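Local atomic coordinates of Alpha/beta hydrolase family protein (Bacillus anthracis, PDB entry 3OOS), a protein that is probably a hydrolase of the alpha/beta fold, of unknown substrate, with a sequence pattern consistent with a serine nucleophile elbow. Residues N198-N201 / Y202-V206; K166-S169 / R170-A173. One frame throughout, in Å; residues are numbered along the deposited sequence.

Interaction 1: residues N198-N201 / Y202-V206; sequences NRLN and YFRQV
L200 and R204 meet through different settings of chi1: the leucine sends CG away from its own amide nitrogen (174°), whereas the arginine keeps CG beside its nitrogen (-65°). The two chains therefore run side by side from successive turns of helix 197-207 in the alpha/beta hydrolase fold, an i to i+4 pairing in which CD1 of L200 lies 3.9 Å from CG of R204. Only the aliphatic part of R204 takes part, its CD also near the same methyl, before a bend at chi3 leads the guanidinium group away.

One residue further on, N201 and Q205 repeat the spacing with polar side chains. These run the same way, with the amide planes 15° apart, and CB of N201 lies 3.8 Å from NE2 of Q205 in one of the two conformers modelled for the glutamine. Beneath both pairs i to i+4 backbone bonds continue. The bond from R204 N to L200 O is 2.9 Å long, while Y202 N reaches N198 O at 3.2 Å.

The helix turns a different side inward. R199 is buried and its guanidinium group is gripped by L31 O, K58 O and T77 OG1, which ties this first turn to loops near the core sheet and to helix 74-87. F203 is buried as well. Towards the end of the helix the turn widens to pi type at 203-206, and CB of V206 sits 3.8 Å above one face of the Y202 ring, offset toward its rim.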
ATOM      1  N   ASN A 198      -5.671  -3.087  14.743  1.00 11.37           N
ATOM      2  CA  ASN A 198      -5.858  -1.734  15.269  1.00 11.47           C
ATOM      3  C   ASN A 198      -5.938  -0.708  14.149  1.00 11.18           C
ATOM      4  O   ASN A 198      -6.765   0.203  14.181  1.00 11.05           O
ATOM      5  CB  ASN A 198      -4.714  -1.350  16.220  1.00 11.78           C
ATOM      6  CG  ASN A 198      -4.869  -1.945  17.613  1.00 12.91           C
ATOM      7  OD1 ASN A 198      -3.874  -2.183  18.305  1.00 14.85           O
ATOM      8  ND2 ASN A 198      -6.108  -2.177  18.035  1.00 13.11           N
ATOM      9  N   ARG A 199      -5.074  -0.876  13.152  1.00 10.87           N
ATOM     10  CA  ARG A 199      -4.943   0.084  12.068  1.00 10.74           C
ATOM     11  C   ARG A 199      -6.040  -0.096  11.012  1.00 10.84           C
ATOM     12  O   ARG A 199      -6.554   0.887  10.472  1.00 11.03           O
ATOM     13  CB  ARG A 199      -3.547  -0.008  11.446  1.00 10.46           C
ATOM     14  CG  ARG A 199      -2.401   0.339  12.409  1.00 10.28           C
ATOM     15  CD  ARG A 199      -1.091   0.559  11.648  1.00 10.19           C
ATOM     16  NE  ARG A 199      -1.261   1.641  10.682  1.00 10.35           N
ATOM     17  CZ  ARG A 199      -0.954   2.916  10.905  1.00 10.48           C
ATOM     18  NH1 ARG A 199      -0.400   3.291  12.054  1.00  9.93           N
ATOM     19  NH2 ARG A 199      -1.198   3.815   9.962  1.00 11.28           N
ATOM     20  N   LEU A 200      -6.397  -1.348  10.732  1.00 11.03           N
ATOM     21  CA  LEU A 200      -7.493  -1.649   9.811  1.00 11.20           C
ATOM     22  C   LEU A 200      -8.817  -1.126  10.359  1.00 11.58           C
ATOM     23  O   LEU A 200      -9.590  -0.493   9.631  1.00 11.54           O
ATOM     24  CB  LEU A 200      -7.590  -3.153   9.537  1.00 11.27           C
ATOM     25  CG  LEU A 200      -8.793  -3.613   8.701  1.00 11.44           C
ATOM     26  CD1 LEU A 200      -8.734  -3.056   7.273  1.00 11.47           C
ATOM     27  CD2 LEU A 200      -8.888  -5.134   8.683  1.00 12.42           C
ATOM     28  N   ASN A 201      -9.067  -1.389  11.642  1.00 12.06           N
ATOM     29  CA  ASN A 201     -10.268  -0.883  12.303  1.00 12.73           C
ATOM     30  C   ASN A 201     -10.365   0.629  12.214  1.00 12.70           C
ATOM     31  O   ASN A 201     -11.423   1.164  11.900  1.00 12.92           O
ATOM     32  CB  ASN A 201     -10.317  -1.324  13.766  1.00 13.33           C
ATOM     33  CG  ASN A 201     -10.650  -2.789  13.919  1.00 15.04           C
ATOM     34  OD1 ASN A 201     -11.144  -3.430  12.988  1.00 17.00           O
ATOM     35  ND2 ASN A 201     -10.386  -3.331  15.102  1.00 17.36           N
ATOM     36  N   TYR A 202      -9.255   1.316  12.469  1.00 12.82           N
ATOM     37  CA  TYR A 202      -9.249   2.767  12.384  1.00 12.98           C
ATOM     38  C   TYR A 202      -9.575   3.246  10.969  1.00 13.18           C
ATOM     39  O   TYR A 202     -10.363   4.181  10.793  1.00 13.11           O
ATOM     40  CB  TYR A 202      -7.925   3.367  12.866  1.00 13.15           C
ATOM     41  CG  TYR A 202      -7.984   4.872  12.912  1.00 13.49           C
ATOM     42  CD1 TYR A 202      -8.444   5.537  14.049  1.00 13.87           C
ATOM     43  CD2 TYR A 202      -7.622   5.633  11.804  1.00 13.97           C
ATOM     44  CE1 TYR A 202      -8.517   6.926  14.086  1.00 15.08           C
ATOM     45  CE2 TYR A 202      -7.703   7.013  11.827  1.00 15.06           C
ATOM     46  CZ  TYR A 202      -8.140   7.654  12.968  1.00 15.41           C
ATOM     47  OH  TYR A 202      -8.210   9.026  12.982  1.00 17.56           O
ATOM     48  N   PHE A 203      -8.980   2.606   9.966  1.00 13.38           N
ATOM     49  CA  PHE A 203      -9.274   2.975   8.589  1.00 13.82           C
ATOM     50  C   PHE A 203     -10.757   2.804   8.270  1.00 13.98           C
ATOM     51  O   PHE A 203     -11.388   3.716   7.740  1.00 14.22           O
ATOM     52  CB  PHE A 203      -8.431   2.190   7.579  1.00 13.88           C
ATOM     53  CG  PHE A 203      -8.838   2.439   6.154  1.00 14.52           C
ATOM     54  CD1 PHE A 203      -8.580   3.669   5.553  1.00 15.65           C
ATOM     55  CD2 PHE A 203      -9.518   1.465   5.426  1.00 15.55           C
ATOM     56  CE1 PHE A 203      -8.968   3.919   4.240  1.00 16.51           C
ATOM     57  CE2 PHE A 203      -9.912   1.706   4.114  1.00 16.30           C
ATOM     58  CZ  PHE A 203      -9.635   2.937   3.520  1.00 16.40           C
ATOM     59  N   ARG A 204     -11.304   1.639   8.604  1.00 14.27           N
ATOM     60  CA  ARG A 204     -12.680   1.314   8.229  1.00 14.79           C
ATOM     61  C   ARG A 204     -13.726   2.105   9.012  1.00 15.15           C
ATOM     62  O   ARG A 204     -14.738   2.522   8.446  1.00 15.40           O
ATOM     63  CB  ARG A 204     -12.941  -0.189   8.357  1.00 15.04           C
ATOM     64  CG  ARG A 204     -12.117  -1.048   7.396  1.00 15.65           C
ATOM     65  CD  ARG A 204     -12.744  -2.418   7.198  1.00 17.35           C
ATOM     66  NE  ARG A 204     -14.003  -2.327   6.457  1.00 18.74           N
ATOM     67  CZ  ARG A 204     -14.967  -3.242   6.483  1.00 19.69           C
ATOM     68  NH1 ARG A 204     -14.837  -4.339   7.220  1.00 20.43           N
ATOM     69  NH2 ARG A 204     -16.072  -3.053   5.774  1.00 20.18           N
ATOM     70  N   GLN A 205     -13.461   2.328  10.298  1.00 15.42           N
ATOM     71  CA  GLN A 205     -14.440   2.942  11.197  0.50 15.72           C
ATOM     72  C   GLN A 205     -14.334   4.465  11.271  1.00 15.77           C
ATOM     73  O   GLN A 205     -15.330   5.148  11.532  1.00 16.08           O
ATOM     74  CB  GLN A 205     -14.330   2.333  12.598  0.50 15.97           C
ATOM     75  CG  GLN A 205     -14.680   0.851  12.656  0.50 16.40           C
ATOM     76  CD  GLN A 205     -14.064   0.143  13.849  0.50 16.89           C
ATOM     77  OE1 GLN A 205     -13.529   0.777  14.757  0.50 17.40           O
ATOM     78  NE2 GLN A 205     -14.132  -1.183  13.846  0.50 17.49           N
ATOM     79  N   VAL A 206     -13.134   4.998  11.046  1.00 15.34           N
ATOM     80  CA  VAL A 206     -12.906   6.440  11.195  1.00 15.35           C
ATOM     81  C   VAL A 206     -12.452   7.131   9.904  1.00 15.47           C
ATOM     82  O   VAL A 206     -13.052   8.123   9.484  1.00 15.90           O
ATOM     83  CB  VAL A 206     -11.907   6.742  12.352  1.00 15.26           C
ATOM     84  CG1 VAL A 206     -11.686   8.246  12.514  1.00 15.08           C
ATOM     85  CG2 VAL A 206     -12.403   6.133  13.661  1.00 15.31           C
TER

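Interaction 2: residues K166-S169 / R170-A173; sequences KALS and REWA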
ATOM      1  N   LYS A 166      -6.692 -20.255   7.302  1.00 14.15           N
ATOM      2  CA  LYS A 166      -5.966 -20.756   6.132  1.00 14.28           C
ATOM      3  C   LYS A 166      -6.868 -20.799   4.898  1.00 13.85           C
ATOM      4  O   LYS A 166      -6.490 -20.314   3.827  1.00 13.74           O
ATOM      5  CB  LYS A 166      -5.375 -22.141   6.418  1.00 14.86           C
ATOM      6  CG  LYS A 166      -4.596 -22.744   5.261  1.00 16.81           C
ATOM      7  CD  LYS A 166      -4.085 -24.137   5.593  1.00 19.67           C
ATOM      8  CE  LYS A 166      -3.326 -24.733   4.419  1.00 21.24           C
ATOM      9  NZ  LYS A 166      -2.755 -26.066   4.748  1.00 23.07           N
ATOM     10  N   ALA A 167      -8.058 -21.375   5.062  1.00 13.45           N
ATOM     11  CA  ALA A 167      -9.021 -21.492   3.971  1.00 13.06           C
ATOM     12  C   ALA A 167      -9.467 -20.121   3.458  1.00 12.82           C
ATOM     13  O   ALA A 167      -9.500 -19.888   2.248  1.00 12.69           O
ATOM     14  CB  ALA A 167     -10.222 -22.327   4.410  1.00 13.02           C
ATOM     15  N   LEU A 168      -9.785 -19.216   4.382  1.00 12.52           N
ATOM     16  CA  LEU A 168     -10.235 -17.868   4.027  1.00 12.34           C
ATOM     17  C   LEU A 168      -9.162 -17.064   3.296  1.00 12.04           C
ATOM     18  O   LEU A 168      -9.461 -16.336   2.341  1.00 11.74           O
ATOM     19  CB  LEU A 168     -10.687 -17.107   5.278  1.00 12.53           C
ATOM     20  CG  LEU A 168     -11.905 -17.659   6.020  1.00 13.46           C
ATOM     21  CD1 LEU A 168     -12.010 -17.008   7.379  1.00 14.37           C
ATOM     22  CD2 LEU A 168     -13.186 -17.455   5.218  1.00 14.59           C
ATOM     23  N   SER A 169      -7.919 -17.196   3.754  1.00 11.91           N
ATOM     24  CA  SER A 169      -6.787 -16.501   3.146  1.00 12.09           C
ATOM     25  C   SER A 169      -6.552 -16.989   1.722  1.00 11.99           C
ATOM     26  O   SER A 169      -6.241 -16.190   0.834  1.00 11.85           O
ATOM     27  CB  SER A 169      -5.530 -16.692   3.990  1.00 12.46           C
ATOM     28  OG  SER A 169      -5.740 -16.182   5.296  1.00 14.36           O
ATOM     29  N   ARG A 170      -6.716 -18.298   1.519  1.00 12.01           N
ATOM     30  CA  ARG A 170      -6.594 -18.917   0.202  0.50 12.26           C
ATOM     31  C   ARG A 170      -7.681 -18.391  -0.734  1.00 11.94           C
ATOM     32  O   ARG A 170      -7.406 -17.993  -1.866  1.00 11.67           O
ATOM     33  CB  ARG A 170      -6.696 -20.440   0.331  0.50 12.67           C
ATOM     34  CG  ARG A 170      -6.515 -21.202  -0.970  0.50 14.12           C
ATOM     35  CD  ARG A 170      -5.070 -21.178  -1.413  0.50 16.22           C
ATOM     36  NE  ARG A 170      -4.836 -22.039  -2.568  0.50 17.67           N
ATOM     37  CZ  ARG A 170      -3.629 -22.383  -3.005  0.50 18.45           C
ATOM     38  NH1 ARG A 170      -2.547 -21.947  -2.377  0.50 19.11           N
ATOM     39  NH2 ARG A 170      -3.503 -23.169  -4.062  0.50 19.00           N
ATOM     40  N   GLU A 171      -8.921 -18.402  -0.245  1.00 11.56           N
ATOM     41  CA  GLU A 171     -10.064 -17.917  -1.014  1.00 11.16           C
ATOM     42  C   GLU A 171      -9.854 -16.459  -1.434  1.00 11.09           C
ATOM     43  O   GLU A 171     -10.096 -16.097  -2.590  1.00 11.07           O
ATOM     44  CB  GLU A 171     -11.352 -18.064  -0.192  1.00 11.40           C
ATOM     45  CG  GLU A 171     -12.640 -17.821  -0.966  1.00 11.87           C
ATOM     46  CD  GLU A 171     -13.887 -18.140  -0.154  1.00 12.99           C
ATOM     47  OE1 GLU A 171     -13.757 -18.561   1.015  1.00 13.80           O
ATOM     48  OE2 GLU A 171     -15.001 -17.974  -0.688  1.00 14.30           O
ATOM     49  N   TRP A 172      -9.385 -15.636  -0.494  1.00 10.70           N
ATOM     50  CA  TRP A 172      -9.099 -14.232  -0.773  1.00 10.77           C
ATOM     51  C   TRP A 172      -8.030 -14.082  -1.855  1.00 10.72           C
ATOM     52  O   TRP A 172      -8.204 -13.302  -2.796  1.00 10.90           O
ATOM     53  CB  TRP A 172      -8.667 -13.495   0.501  1.00 10.81           C
ATOM     54  CG  TRP A 172      -8.577 -12.016   0.297  1.00 11.46           C
ATOM     55  CD1 TRP A 172      -7.520 -11.325  -0.221  1.00 11.70           C
ATOM     56  CD2 TRP A 172      -9.594 -11.046   0.581  1.00 11.90           C
ATOM     57  NE1 TRP A 172      -7.811  -9.986  -0.271  1.00 11.88           N
ATOM     58  CE2 TRP A 172      -9.076  -9.785   0.214  1.00 12.28           C
ATOM     59  CE3 TRP A 172     -10.888 -11.118   1.112  1.00 12.15           C
ATOM     60  CZ2 TRP A 172      -9.807  -8.599   0.366  1.00 12.54           C
ATOM     61  CZ3 TRP A 172     -11.619  -9.934   1.258  1.00 12.75           C
ATOM     62  CH2 TRP A 172     -11.075  -8.696   0.885  1.00 12.82           C
ATOM     63  N   ALA A 173      -6.938 -14.833  -1.716  1.00 10.62           N
ATOM     64  CA  ALA A 173      -5.825 -14.765  -2.662  1.00 10.71           C
ATOM     65  C   ALA A 173      -6.263 -15.150  -4.076  1.00 10.81           C
ATOM     66  O   ALA A 173      -5.899 -14.487  -5.053  1.00 10.90           O
ATOM     67  CB  ALA A 173      -4.675 -15.651  -2.195  1.00 10.78           C
TER
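Carbonyl oxygens of K166-S169 receive the amides of R170-A173 in four consecutive i to i+4 bonds, and this backbone core is the tightly packed part of the contact. W172 N to L168 O is 2.9 Å long, and R170 N to K166 O is 3.1 Å. The CB atoms of the second turn rest against the same row of oxygens: CB of R170 is 3.4 Å from A167 O, and CB of W172 is 3.5 Å from L168 O.

Beyond CB the side chains diverge. Buried L168 and the partly exposed E171 occupy the flank facing helix 145-155, L168 lying on R147 and A154. Their own approach is slack, with CD2 of L168 4.4 Å from OE1 of E171. That carboxylate, carried on an extended chain with CG opposite the backbone nitrogen (chi1 -170°), forms a salt bridge through OE1 with R147. W172 swings its indole to I148 and to loop residues I137, Y138 and Q234.

The solvent side is looser. K166 stretches out in a fully extended chain, and A167 is exposed beside it. R170 bends at chi2, and one of its two conformers can pair with E184 of helix 180-186, a link that is therefore uncertain. S169 folds OG back beside its own nitrogen (chi1 -60°) to bond R165 O one turn earlier, and also hydrogen-bonds a tetraethylene glycol, probably from the crystallisation liquor. The whole is an amphipathic surface alpha-helix in the helical insertion between strands 116-122 and 224-229, consistent with the cap of alpha/beta hydrolases.

Overall arrangement
From the N terminus, the chain first builds most of the central sheet, through strand 116-122, before entering the helical region that holds both contacts. Interaction 2 comes first, within helix 162-176, and interaction 1 follows within helix 197-207. Each joins successive turns of a single helix, so neither closes a loop; they lie in series, neither nested nor crossed. Helix 180-186 and strand 194-195 lie between them in the chain. The centres of interaction 1 and interaction 2 are about 22 Å apart and their nearest atoms about 9 Å, without touching. Residues 166-173 belong with neighbouring helix 145-155, whereas residues 198-206 connect to loops nearer the core, before the chain returns to the sheet at strand 224-229.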